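Local structure of kojibiose phosphorylase (Gut metagenome, 6W0P) at residues 89-93 and 142-146; 550-554 and 612-616; 586-592 and 623-628. The protein belongs to glycosyl hydrolase family 65, whose members join a beta-rich N-terminal domain to a helical central catalytic domain and a small C-terminal domain. All blocks are in the same frame, centred on the assembly; numbering follows the deposited sequence.

Interaction 1. Residues 89-93 and 142-146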
ATOM      1  N   VAL A  89       0.613  29.100  17.564  1.00 34.16           N
ATOM      2  CA  VAL A  89      -0.028  30.013  18.542  1.00 35.10           C
ATOM      3  C   VAL A  89      -1.181  30.756  17.859  1.00 34.40           C
ATOM      4  O   VAL A  89      -0.958  31.453  16.857  1.00 34.31           O
ATOM      5  CB  VAL A  89       1.015  30.945  19.184  1.00 36.49           C
ATOM      6  CG1 VAL A  89       1.804  31.753  18.153  1.00 36.55           C
ATOM      7  CG2 VAL A  89       0.384  31.846  20.238  1.00 37.32           C
ATOM      8  N   ASN A  90      -2.388  30.600  18.397  1.00 34.43           N
ATOM      9  CA  ASN A  90      -3.551  31.457  18.040  1.00 34.21           C
ATOM     10  C   ASN A  90      -3.385  32.814  18.747  1.00 33.97           C
ATOM     11  O   ASN A  90      -3.578  32.846  19.976  1.00 34.41           O
ATOM     12  CB  ASN A  90      -4.867  30.775  18.431  1.00 34.13           C
ATOM     13  CG  ASN A  90      -6.081  31.625  18.120  1.00 33.43           C
ATOM     14  OD1 ASN A  90      -5.946  32.791  17.752  1.00 32.38           O
ATOM     15  ND2 ASN A  90      -7.264  31.036  18.240  1.00 33.70           N
ATOM     16  N   PHE A  91      -2.977  33.868  18.027  1.00 33.32           N
ATOM     17  CA  PHE A  91      -2.626  35.194  18.616  1.00 32.96           C
ATOM     18  C   PHE A  91      -3.728  36.214  18.327  1.00 32.73           C
ATOM     19  O   PHE A  91      -3.532  37.391  18.621  1.00 32.64           O
ATOM     20  CB  PHE A  91      -1.263  35.675  18.120  1.00 32.92           C
ATOM     21  CG  PHE A  91      -1.072  35.684  16.625  1.00 32.94           C
ATOM     22  CD1 PHE A  91      -1.709  36.626  15.826  1.00 32.44           C
ATOM     23  CD2 PHE A  91      -0.223  34.767  16.018  1.00 33.18           C
ATOM     24  CE1 PHE A  91      -1.533  36.621  14.454  1.00 32.38           C
ATOM     25  CE2 PHE A  91      -0.032  34.780  14.647  1.00 32.45           C
ATOM     26  CZ  PHE A  91      -0.679  35.709  13.869  1.00 32.49           C
ATOM     27  N   PHE A  92      -4.850  35.777  17.755  1.00 32.72           N
ATOM     28  CA  PHE A  92      -6.028  36.641  17.476  1.00 32.99           C
ATOM     29  C   PHE A  92      -7.171  36.288  18.429  1.00 33.28           C
ATOM     30  O   PHE A  92      -8.187  37.016  18.448  1.00 32.68           O
ATOM     31  CB  PHE A  92      -6.468  36.494  16.016  1.00 32.69           C
ATOM     32  CG  PHE A  92      -5.616  37.213  14.990  1.00 32.58           C
ATOM     33  CD1 PHE A  92      -5.081  38.470  15.239  1.00 32.92           C
ATOM     34  CD2 PHE A  92      -5.417  36.661  13.735  1.00 32.50           C
ATOM     35  CE1 PHE A  92      -4.339  39.130  14.271  1.00 32.89           C
ATOM     36  CE2 PHE A  92      -4.685  37.327  12.767  1.00 32.27           C
ATOM     37  CZ  PHE A  92      -4.145  38.559  13.038  1.00 32.75           C
ATOM     38  N   LYS A  93      -6.994  35.227  19.219  1.00 34.02           N
ATOM     39  CA  LYS A  93      -8.040  34.696  20.125  1.00 35.26           C
ATOM     40  C   LYS A  93      -8.466  35.758  21.143  1.00 35.97           C
ATOM     41  O   LYS A  93      -7.605  36.362  21.808  1.00 35.66           O
ATOM     42  CB  LYS A  93      -7.570  33.452  20.874  1.00 36.14           C
ATOM     43  CG  LYS A  93      -8.668  32.814  21.714  1.00 36.96           C
ATOM     44  CD  LYS A  93      -8.304  31.445  22.200  1.00 38.04           C
ATOM     45  CE  LYS A  93      -9.247  30.967  23.287  1.00 39.61           C
ATOM     46  NZ  LYS A  93      -8.805  29.681  23.864  1.00 40.35           N
ATOM     47  N   SER A 142     -10.810  44.001  13.351  1.00 34.78           N
ATOM     48  CA  SER A 142      -9.942  44.291  12.190  1.00 34.61           C
ATOM     49  C   SER A 142      -8.606  43.580  12.409  1.00 34.62           C
ATOM     50  O   SER A 142      -8.150  43.550  13.568  1.00 34.50           O
ATOM     51  CB  SER A 142      -9.809  45.784  12.010  1.00 34.11           C
ATOM     52  OG  SER A 142     -11.099  46.383  11.907  1.00 33.93           O
ATOM     53  N   ARG A 143      -8.035  42.969  11.366  1.00 34.44           N
ATOM     54  CA  ARG A 143      -6.664  42.419  11.471  1.00 35.17           C
ATOM     55  C   ARG A 143      -5.870  42.494  10.159  1.00 33.35           C
ATOM     56  O   ARG A 143      -6.444  42.579   9.035  1.00 32.25           O
ATOM     57  CB  ARG A 143      -6.673  41.020  12.094  1.00 37.48           C
ATOM     58  CG  ARG A 143      -7.625  40.005  11.487  1.00 38.18           C
ATOM     59  CD  ARG A 143      -7.853  38.862  12.461  1.00 39.48           C
ATOM     60  NE  ARG A 143      -7.914  37.583  11.763  1.00 41.77           N
ATOM     61  CZ  ARG A 143      -8.442  36.453  12.239  1.00 41.52           C
ATOM     62  NH1 ARG A 143      -8.988  36.422  13.437  1.00 41.71           N
ATOM     63  NH2 ARG A 143      -8.441  35.359  11.489  1.00 40.81           N
ATOM     64  N   LEU A 144      -4.559  42.467  10.367  1.00 32.50           N
ATOM     65  CA  LEU A 144      -3.463  42.624   9.388  1.00 32.44           C
ATOM     66  C   LEU A 144      -2.345  41.647   9.757  1.00 32.44           C
ATOM     67  O   LEU A 144      -2.048  41.500  10.954  1.00 32.95           O
ATOM     68  CB  LEU A 144      -2.890  44.041   9.487  1.00 32.40           C
ATOM     69  CG  LEU A 144      -3.748  45.216   9.047  1.00 32.56           C
ATOM     70  CD1 LEU A 144      -3.077  46.512   9.484  1.00 33.28           C
ATOM     71  CD2 LEU A 144      -3.953  45.245   7.543  1.00 32.56           C
ATOM     72  N   LEU A 145      -1.705  41.057   8.759  1.00 32.45           N
ATOM     73  CA  LEU A 145      -0.328  40.542   8.873  1.00 33.55           C
ATOM     74  C   LEU A 145       0.576  41.549   8.155  1.00 33.66           C
ATOM     75  O   LEU A 145       0.236  41.950   7.032  1.00 34.57           O
ATOM     76  CB  LEU A 145      -0.258  39.128   8.284  1.00 33.42           C
ATOM     77  CG  LEU A 145      -1.238  38.111   8.869  1.00 33.69           C
ATOM     78  CD1 LEU A 145      -1.002  36.731   8.280  1.00 34.05           C
ATOM     79  CD2 LEU A 145      -1.137  38.034  10.384  1.00 34.03           C
ATOM     80  N   ASP A 146       1.634  42.010   8.817  1.00 34.22           N
ATOM     81  CA  ASP A 146       2.593  43.005   8.258  1.00 34.99           C
ATOM     82  C   ASP A 146       3.319  42.350   7.082  1.00 34.48           C
ATOM     83  O   ASP A 146       3.935  41.312   7.304  1.00 34.99           O
ATOM     84  CB  ASP A 146       3.582  43.478   9.323  1.00 35.05           C
ATOM     85  CG  ASP A 146       4.321  44.758   8.980  1.00 35.83           C
ATOM     86  OD1 ASP A 146       4.795  44.901   7.822  1.00 34.74           O
ATOM     87  OD2 ASP A 146       4.448  45.604   9.892  1.00 37.22           O
TER
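Phe92 and Arg143 make the tight half of this contact. The phenyl ring reaches from the 89-93 loop to strand 142-145 and is laid against nearly the whole length of the arginine. CD of Arg143 stands over the centre of the face in a CH-pi contact, 3.5 Å from the Phe92 centroid, and CB of Arg143 lies 3.7 Å from CZ of Phe92 at the far end of the ring. Farther out, NE of Arg143 comes within 3.3 Å of CD2 of Phe92, and the guanidinium is turned almost flat to the ring, the two planes only 11° apart. The arginine side chain reaches this position by placing CG between the backbone N and the carbonyl carbon (chi1 51°) and bending at chi3. The opposite face of Phe92 receives CE1 of Phe91, 3.5 Å above its centre, so the ring is held between an aromatic edge and an aliphatic chain. An Asx turn shapes the loop that carries the ring, with Phe92 N donating to Asn90 OD1 at 3.2 Å.

The polar end of Arg143 is engaged outside the two segments, in a salt bridge with Asp47 and a cation-pi contact with Phe45. Against this, the Leu145 side is looser: its CD2 merely touches CZ of Phe92 at 4.0 Å and the edge of Phe91 at CZ, 4.2 Å away. Both parts are buried.

The 89-93 loop leads into strand 94-98 of the five-stranded sheet, whereas strand 135-145 runs between 123-132 and 152-161 in the ten-stranded sheet, and the contact therefore joins the two sheets of the N-terminal beta-sandwich. Thr42 of strand 40-42 touches Phe91, Phe92 and Leu145, while Leu144 points away from the loop and packs on helix 282-300.

Interaction 2. Residues 550-554 and 612-616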
ATOM      1  N   ASP A 550       5.532   3.010 -23.055  1.00 27.09           N
ATOM      2  CA  ASP A 550       5.578   1.760 -23.851  1.00 28.07           C
ATOM      3  C   ASP A 550       4.244   1.045 -23.647  1.00 27.41           C
ATOM      4  O   ASP A 550       3.878   0.831 -22.469  1.00 27.01           O
ATOM      5  CB  ASP A 550       6.743   0.857 -23.430  1.00 29.25           C
ATOM      6  CG  ASP A 550       7.221  -0.143 -24.487  1.00 31.24           C
ATOM      7  OD1 ASP A 550       6.980   0.078 -25.701  1.00 31.48           O
ATOM      8  OD2 ASP A 550       7.923  -1.117 -24.089  1.00 33.59           O
ATOM      9  N   GLY A 551       3.547   0.728 -24.737  1.00 27.30           N
ATOM     10  CA  GLY A 551       2.285  -0.029 -24.717  1.00 27.42           C
ATOM     11  C   GLY A 551       1.077   0.864 -24.455  1.00 27.71           C
ATOM     12  O   GLY A 551      -0.062   0.299 -24.364  1.00 28.39           O
ATOM     13  N   PHE A 552       1.260   2.184 -24.337  1.00 27.01           N
ATOM     14  CA  PHE A 552       0.126   3.110 -24.086  1.00 27.22           C
ATOM     15  C   PHE A 552      -0.914   3.043 -25.213  1.00 27.51           C
ATOM     16  O   PHE A 552      -2.087   2.920 -24.882  1.00 27.72           O
ATOM     17  CB  PHE A 552       0.528   4.571 -23.899  1.00 26.89           C
ATOM     18  CG  PHE A 552      -0.649   5.383 -23.428  1.00 26.66           C
ATOM     19  CD1 PHE A 552      -1.548   5.924 -24.331  1.00 26.99           C
ATOM     20  CD2 PHE A 552      -0.912   5.516 -22.076  1.00 26.52           C
ATOM     21  CE1 PHE A 552      -2.658   6.624 -23.889  1.00 27.01           C
ATOM     22  CE2 PHE A 552      -2.020   6.217 -21.635  1.00 26.37           C
ATOM     23  CZ  PHE A 552      -2.892   6.769 -22.546  1.00 26.69           C
ATOM     24  N   PHE A 553      -0.519   3.169 -26.480  1.00 28.18           N
ATOM     25  CA  PHE A 553      -1.447   3.259 -27.646  1.00 28.99           C
ATOM     26  C   PHE A 553      -2.366   2.037 -27.735  1.00 29.32           C
ATOM     27  O   PHE A 553      -3.518   2.213 -28.165  1.00 29.57           O
ATOM     28  CB  PHE A 553      -0.684   3.341 -28.973  1.00 29.06           C
ATOM     29  CG  PHE A 553       0.026   4.640 -29.236  1.00 29.32           C
ATOM     30  CD1 PHE A 553      -0.420   5.826 -28.669  1.00 29.15           C
ATOM     31  CD2 PHE A 553       1.097   4.687 -30.122  1.00 29.80           C
ATOM     32  CE1 PHE A 553       0.196   7.031 -28.964  1.00 29.03           C
ATOM     33  CE2 PHE A 553       1.715   5.894 -30.418  1.00 29.77           C
ATOM     34  CZ  PHE A 553       1.279   7.058 -29.818  1.00 29.63           C
ATOM     35  N   ASP A 554      -1.858   0.856 -27.355  1.00 29.48           N
ATOM     36  CA  ASP A 554      -2.544  -0.456 -27.526  1.00 29.62           C
ATOM     37  C   ASP A 554      -3.440  -0.790 -26.326  1.00 29.41           C
ATOM     38  O   ASP A 554      -4.130  -1.816 -26.392  1.00 30.01           O
ATOM     39  CB  ASP A 554      -1.545  -1.584 -27.837  1.00 29.38           C
ATOM     40  CG  ASP A 554      -2.157  -2.627 -28.764  1.00 29.59           C
ATOM     41  OD1 ASP A 554      -2.917  -2.224 -29.660  1.00 29.52           O
ATOM     42  OD2 ASP A 554      -1.936  -3.825 -28.549  1.00 29.27           O
ATOM     43  N   TYR A 612      -4.844  13.675 -29.911  1.00 29.34           N
ATOM     44  CA  TYR A 612      -4.804  12.295 -29.360  1.00 29.29           C
ATOM     45  C   TYR A 612      -5.069  12.305 -27.836  1.00 28.85           C
ATOM     46  O   TYR A 612      -5.872  11.485 -27.393  1.00 28.31           O
ATOM     47  CB  TYR A 612      -3.496  11.575 -29.690  1.00 29.28           C
ATOM     48  CG  TYR A 612      -3.548  10.128 -29.282  1.00 29.59           C
ATOM     49  CD1 TYR A 612      -4.048   9.155 -30.127  1.00 29.76           C
ATOM     50  CD2 TYR A 612      -3.180   9.751 -27.996  1.00 29.21           C
ATOM     51  CE1 TYR A 612      -4.135   7.831 -29.721  1.00 30.36           C
ATOM     52  CE2 TYR A 612      -3.233   8.436 -27.585  1.00 29.43           C
ATOM     53  CZ  TYR A 612      -3.699   7.469 -28.452  1.00 29.85           C
ATOM     54  OH  TYR A 612      -3.797   6.192 -27.994  1.00 29.93           O
ATOM     55  N   TYR A 613      -4.443  13.197 -27.064  1.00 28.92           N
ATOM     56  CA  TYR A 613      -4.400  13.123 -25.577  1.00 28.31           C
ATOM     57  C   TYR A 613      -5.509  13.923 -24.886  1.00 28.48           C
ATOM     58  O   TYR A 613      -5.993  13.417 -23.860  1.00 27.65           O
ATOM     59  CB  TYR A 613      -3.007  13.491 -25.081  1.00 28.14           C
ATOM     60  CG  TYR A 613      -1.993  12.412 -25.366  1.00 27.74           C
ATOM     61  CD1 TYR A 613      -2.074  11.168 -24.766  1.00 27.72           C
ATOM     62  CD2 TYR A 613      -0.961  12.627 -26.256  1.00 28.03           C
ATOM     63  CE1 TYR A 613      -1.152  10.172 -25.045  1.00 27.60           C
ATOM     64  CE2 TYR A 613      -0.025  11.648 -26.529  1.00 27.99           C
ATOM     65  CZ  TYR A 613      -0.128  10.412 -25.935  1.00 27.35           C
ATOM     66  OH  TYR A 613       0.802   9.466 -26.236  1.00 27.88           O
ATOM     67  N   GLU A 614      -5.890  15.106 -25.378  1.00 29.49           N
ATOM     68  CA  GLU A 614      -6.960  15.914 -24.738  1.00 30.84           C
ATOM     69  C   GLU A 614      -8.226  15.063 -24.549  1.00 30.53           C
ATOM     70  O   GLU A 614      -8.756  15.045 -23.449  1.00 30.23           O
ATOM     71  CB  GLU A 614      -7.237  17.207 -25.516  1.00 33.02           C
ATOM     72  CG  GLU A 614      -8.270  18.124 -24.867  1.00 34.59           C
ATOM     73  CD  GLU A 614      -9.715  17.637 -24.828  1.00 36.24           C
ATOM     74  OE1 GLU A 614     -10.212  17.242 -25.880  1.00 36.19           O
ATOM     75  OE2 GLU A 614     -10.333  17.617 -23.692  1.00 40.43           O
ATOM     76  N   PRO A 615      -8.784  14.350 -25.564  1.00 30.80           N
ATOM     77  CA  PRO A 615     -10.030  13.587 -25.363  1.00 30.79           C
ATOM     78  C   PRO A 615      -9.931  12.295 -24.517  1.00 30.54           C
ATOM     79  O   PRO A 615     -10.969  11.761 -24.118  1.00 29.54           O
ATOM     80  CB  PRO A 615     -10.511  13.241 -26.784  1.00 30.89           C
ATOM     81  CG  PRO A 615      -9.276  13.360 -27.665  1.00 31.56           C
ATOM     82  CD  PRO A 615      -8.341  14.341 -26.970  1.00 31.12           C
ATOM     83  N   ARG A 616      -8.709  11.833 -24.227  1.00 30.32           N
ATOM     84  CA  ARG A 616      -8.448  10.744 -23.252  1.00 30.18           C
ATOM     85  C   ARG A 616      -8.201  11.294 -21.840  1.00 30.56           C
ATOM     86  O   ARG A 616      -7.985  10.465 -20.934  1.00 30.86           O
ATOM     87  CB  ARG A 616      -7.248   9.925 -23.718  1.00 29.83           C
ATOM     88  CG  ARG A 616      -7.478   9.259 -25.065  1.00 30.10           C
ATOM     89  CD  ARG A 616      -6.337   8.369 -25.496  1.00 30.07           C
ATOM     90  NE  ARG A 616      -6.782   7.404 -26.491  1.00 30.48           N
ATOM     91  CZ  ARG A 616      -6.988   7.691 -27.778  1.00 31.33           C
ATOM     92  NH1 ARG A 616      -6.809   8.925 -28.229  1.00 31.35           N
ATOM     93  NH2 ARG A 616      -7.377   6.741 -28.611  1.00 31.61           N
TER
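Phe553 and Tyr612 form an edge-to-face aromatic pair, the edge of the phenylalanine turned to a face of the tyrosine, with centroids 5.2 Å apart and planes at 70°. It helps to pack the 550-554 loop, between helices 522-534 and 590-596, on the C-terminal part of helix 603-613 and the residues after it, in the central catalytic domain. On the opposite face of Tyr612 lies the guanidinium of Arg616, NH1 standing 3.2 Å above the ring plane.

Apolar contacts come from Phe552, whose CE1 is 4.0 Å from CE1 of Tyr613. With CG anti to the backbone N (chi1 -171°), Phe552 brings CE1 alongside the outer parts of both tyrosine rings, the side chains running in opposite directions.

Among polar bonds, Arg616 NH1 donates to Tyr612 O at 2.9 Å, which helps to keep the guanidinium over the ring; NE forms a salt bridge with Asp583, and NH2 a hydrogen bond with Gln463 of the second subunit. The Tyr613 hydroxyl is hydrogen-bonded to Phe546 O.

No hydrogen bond crosses between the segments, so ring contacts join them, while Arg616 and Asp554, in a salt bridge with Lys467 of the second subunit, carry polar links to that subunit.

Interaction 3. Residues 586-592 and 623-628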
ATOM      1  N   LYS A 586      -5.107  11.191 -16.296  1.00 28.30           N
ATOM      2  CA  LYS A 586      -5.494  12.095 -15.200  1.00 28.62           C
ATOM      3  C   LYS A 586      -5.224  13.541 -15.616  1.00 27.98           C
ATOM      4  O   LYS A 586      -6.068  14.391 -15.380  1.00 26.92           O
ATOM      5  CB  LYS A 586      -4.738  11.712 -13.933  1.00 29.70           C
ATOM      6  CG  LYS A 586      -5.083  12.534 -12.697  1.00 30.53           C
ATOM      7  CD  LYS A 586      -4.201  12.102 -11.548  1.00 32.10           C
ATOM      8  CE  LYS A 586      -4.281  12.989 -10.334  1.00 33.25           C
ATOM      9  NZ  LYS A 586      -5.581  12.746  -9.684  1.00 34.89           N
ATOM     10  N   GLN A 587      -4.061  13.811 -16.188  1.00 27.79           N
ATOM     11  CA  GLN A 587      -3.586  15.199 -16.344  1.00 27.69           C
ATOM     12  C   GLN A 587      -2.508  15.202 -17.416  1.00 27.74           C
ATOM     13  O   GLN A 587      -2.057  14.152 -17.850  1.00 27.53           O
ATOM     14  CB  GLN A 587      -3.091  15.717 -14.996  1.00 27.99           C
ATOM     15  CG  GLN A 587      -1.837  15.002 -14.471  1.00 28.41           C
ATOM     16  CD  GLN A 587      -1.553  15.336 -13.020  1.00 28.20           C
ATOM     17  OE1 GLN A 587      -2.097  14.726 -12.115  1.00 28.46           O
ATOM     18  NE2 GLN A 587      -0.668  16.291 -12.781  1.00 27.94           N
ATOM     19  N   PRO A 588      -2.076  16.385 -17.875  1.00 27.25           N
ATOM     20  CA  PRO A 588      -1.045  16.458 -18.902  1.00 27.35           C
ATOM     21  C   PRO A 588       0.190  15.621 -18.551  1.00 27.09           C
ATOM     22  O   PRO A 588       0.747  15.774 -17.472  1.00 27.50           O
ATOM     23  CB  PRO A 588      -0.729  17.952 -18.961  1.00 27.55           C
ATOM     24  CG  PRO A 588      -2.037  18.594 -18.549  1.00 27.79           C
ATOM     25  CD  PRO A 588      -2.583  17.698 -17.457  1.00 27.27           C
ATOM     26  N   ASP A 589       0.607  14.769 -19.483  1.00 26.54           N
ATOM     27  CA  ASP A 589       1.861  13.986 -19.376  1.00 26.37           C
ATOM     28  C   ASP A 589       2.716  14.364 -20.594  1.00 26.32           C
ATOM     29  O   ASP A 589       3.593  15.231 -20.450  1.00 25.91           O
ATOM     30  CB  ASP A 589       1.495  12.512 -19.183  1.00 26.39           C
ATOM     31  CG  ASP A 589       2.605  11.665 -18.615  1.00 26.68           C
ATOM     32  OD1 ASP A 589       3.688  11.664 -19.249  1.00 27.77           O
ATOM     33  OD2 ASP A 589       2.386  11.011 -17.537  1.00 26.09           O
ATOM     34  N   VAL A 590       2.382  13.851 -21.781  1.00 26.40           N
ATOM     35  CA  VAL A 590       3.020  14.304 -23.054  1.00 26.34           C
ATOM     36  C   VAL A 590       2.817  15.822 -23.180  1.00 26.31           C
ATOM     37  O   VAL A 590       3.790  16.544 -23.506  1.00 26.33           O
ATOM     38  CB  VAL A 590       2.447  13.557 -24.266  1.00 26.41           C
ATOM     39  CG1 VAL A 590       2.828  14.241 -25.579  1.00 27.17           C
ATOM     40  CG2 VAL A 590       2.868  12.108 -24.266  1.00 26.44           C
ATOM     41  N   LEU A 591       1.588  16.294 -22.962  1.00 26.33           N
ATOM     42  CA  LEU A 591       1.206  17.718 -23.184  1.00 26.41           C
ATOM     43  C   LEU A 591       1.893  18.601 -22.136  1.00 26.48           C
ATOM     44  O   LEU A 591       2.077  19.809 -22.391  1.00 26.65           O
ATOM     45  CB  LEU A 591      -0.320  17.855 -23.139  1.00 26.12           C
ATOM     46  CG  LEU A 591      -1.080  17.276 -24.330  1.00 26.47           C
ATOM     47  CD1 LEU A 591      -2.500  17.832 -24.378  1.00 26.35           C
ATOM     48  CD2 LEU A 591      -0.359  17.547 -25.657  1.00 26.49           C
ATOM     49  N   MET A 592       2.263  18.021 -20.993  1.00 26.49           N
ATOM     50  CA  MET A 592       3.061  18.733 -19.970  1.00 26.58           C
ATOM     51  C   MET A 592       4.453  19.064 -20.540  1.00 26.99           C
ATOM     52  O   MET A 592       4.837  20.221 -20.476  1.00 27.63           O
ATOM     53  CB  MET A 592       3.221  17.895 -18.704  1.00 26.21           C
ATOM     54  CG  MET A 592       3.723  18.709 -17.552  1.00 26.07           C
ATOM     55  SD  MET A 592       2.460  19.913 -17.064  1.00 25.96           S
ATOM     56  CE  MET A 592       3.465  21.068 -16.139  1.00 26.03           C
ATOM     57  N   LEU A 623      -4.534  21.062 -12.271  1.00 42.21           N
ATOM     58  CA  LEU A 623      -3.353  21.313 -13.135  1.00 41.55           C
ATOM     59  C   LEU A 623      -3.745  21.246 -14.625  1.00 39.24           C
ATOM     60  O   LEU A 623      -3.089  21.911 -15.451  1.00 39.91           O
ATOM     61  CB  LEU A 623      -2.322  20.238 -12.781  1.00 44.03           C
ATOM     62  CG  LEU A 623      -1.508  20.481 -11.506  1.00 46.37           C
ATOM     63  CD1 LEU A 623      -2.345  20.243 -10.237  1.00 46.92           C
ATOM     64  CD2 LEU A 623      -0.273  19.592 -11.486  1.00 46.16           C
ATOM     65  N   SER A 624      -4.803  20.503 -14.959  1.00 34.61           N
ATOM     66  CA  SER A 624      -5.087  20.041 -16.339  1.00 32.33           C
ATOM     67  C   SER A 624      -5.755  21.122 -17.185  1.00 30.39           C
ATOM     68  O   SER A 624      -5.305  21.367 -18.287  1.00 29.55           O
ATOM     69  CB  SER A 624      -5.872  18.772 -16.332  1.00 32.13           C
ATOM     70  OG  SER A 624      -6.124  18.350 -17.655  1.00 32.65           O
ATOM     71  N   PRO A 625      -6.861  21.767 -16.756  1.00 28.98           N
ATOM     72  CA  PRO A 625      -7.591  22.685 -17.627  1.00 28.45           C
ATOM     73  C   PRO A 625      -6.765  23.827 -18.232  1.00 28.20           C
ATOM     74  O   PRO A 625      -6.955  24.135 -19.395  1.00 27.82           O
ATOM     75  CB  PRO A 625      -8.684  23.255 -16.702  1.00 28.48           C
ATOM     76  CG  PRO A 625      -8.929  22.132 -15.704  1.00 28.54           C
ATOM     77  CD  PRO A 625      -7.542  21.584 -15.456  1.00 28.60           C
ATOM     78  N   SER A 626      -5.880  24.431 -17.442  1.00 27.63           N
ATOM     79  CA  SER A 626      -5.049  25.592 -17.856  1.00 27.48           C
ATOM     80  C   SER A 626      -4.028  25.177 -18.936  1.00 27.35           C
ATOM     81  O   SER A 626      -3.757  25.978 -19.843  1.00 27.65           O
ATOM     82  CB  SER A 626      -4.386  26.261 -16.647  1.00 27.01           C
ATOM     83  OG  SER A 626      -3.411  25.421 -16.032  1.00 26.76           O
ATOM     84  N   ILE A 627      -3.432  23.995 -18.822  1.00 26.94           N
ATOM     85  CA  ILE A 627      -2.397  23.520 -19.777  1.00 27.18           C
ATOM     86  C   ILE A 627      -3.074  23.300 -21.129  1.00 27.44           C
ATOM     87  O   ILE A 627      -2.542  23.745 -22.147  1.00 27.20           O
ATOM     88  CB  ILE A 627      -1.733  22.239 -19.267  1.00 27.09           C
ATOM     89  CG1 ILE A 627      -1.020  22.478 -17.937  1.00 27.24           C
ATOM     90  CG2 ILE A 627      -0.795  21.684 -20.314  1.00 27.45           C
ATOM     91  CD1 ILE A 627      -0.022  23.581 -18.018  1.00 27.64           C
ATOM     92  N   HIS A 628      -4.223  22.642 -21.115  1.00 27.50           N
ATOM     93  CA  HIS A 628      -5.012  22.351 -22.336  1.00 28.53           C
ATOM     94  C   HIS A 628      -5.506  23.680 -22.948  1.00 28.26           C
ATOM     95  O   HIS A 628      -5.466  23.808 -24.205  1.00 27.16           O
ATOM     96  CB  HIS A 628      -6.117  21.317 -22.009  1.00 29.37           C
ATOM     97  CG  HIS A 628      -5.606  19.938 -21.721  1.00 29.57           C
ATOM     98  ND1 HIS A 628      -5.284  19.499 -20.450  1.00 29.72           N
ATOM     99  CD2 HIS A 628      -5.355  18.901 -22.545  1.00 30.26           C
ATOM    100  CE1 HIS A 628      -4.858  18.260 -20.506  1.00 29.52           C
ATOM    101  NE2 HIS A 628      -4.891  17.871 -21.786  1.00 30.08           N
TER
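The carbonyl oxygen of Ser624 is gripped twice by His628, a residue that also packs across the contact on Pro588 and Leu591. His628 ND1 donates to Ser624 O at 2.9 Å, almost straight at 167°, and His628 N adds a backbone bond at 3.3 Å. The ring nitrogen approaches from above the carbonyl plane. With CG of His628 anti to the carbonyl carbon, beside its backbone N (chi1 -70°), the ring is turned back toward Ser624, and the ND1 bond helps to fix its rotation. CE1 of His628 lies 3.4 Å from Pro588 CG, and NE2 of His628 is 3.5 Å from Leu591 CD1, the leucine crossing at about a right angle.

Pro588 is packed against Ser624, Ile627 and His628: its CG meets CB of Ile627 at 3.7 Å, while its CD lies 3.6 Å from OG of Ser624, a hydroxyl hydrogen-bonded to His619. At one margin Gln587 and Leu623 lie side by side.

Within the helical central catalytic domain, the contact sets the start of helix 590-596 against the N-terminal part of helix 624-634. Met592 and Ile627 continue the packing onto Tyr355 of helix 351-361, Leu591 touches Asn609 of helix 603-613, and Ser626 rests on helix 666-680.

From the N terminus, interaction 1 comes first, closing a largely beta-stranded excursion between 89-93 and 142-146 and tying together the two sheets of the N-terminal domain. Its centre is about 50 Å from that of interaction 2 and about 38 Å from that of interaction 3, on the opposite side of the chain's centre. The other two cross: interaction 2 closes the loop from 550-554 to 612-616, and interaction 3, opening at 586-592 inside it, closes at 623-628 beyond it. Their centres are about 13 Å apart and they touch, Tyr613 packing on Val590 and Glu614 on His628. Together they draw the 550-554 loop and helices 590-596, 603-613 and 624-634 into one part of the catalytic domain.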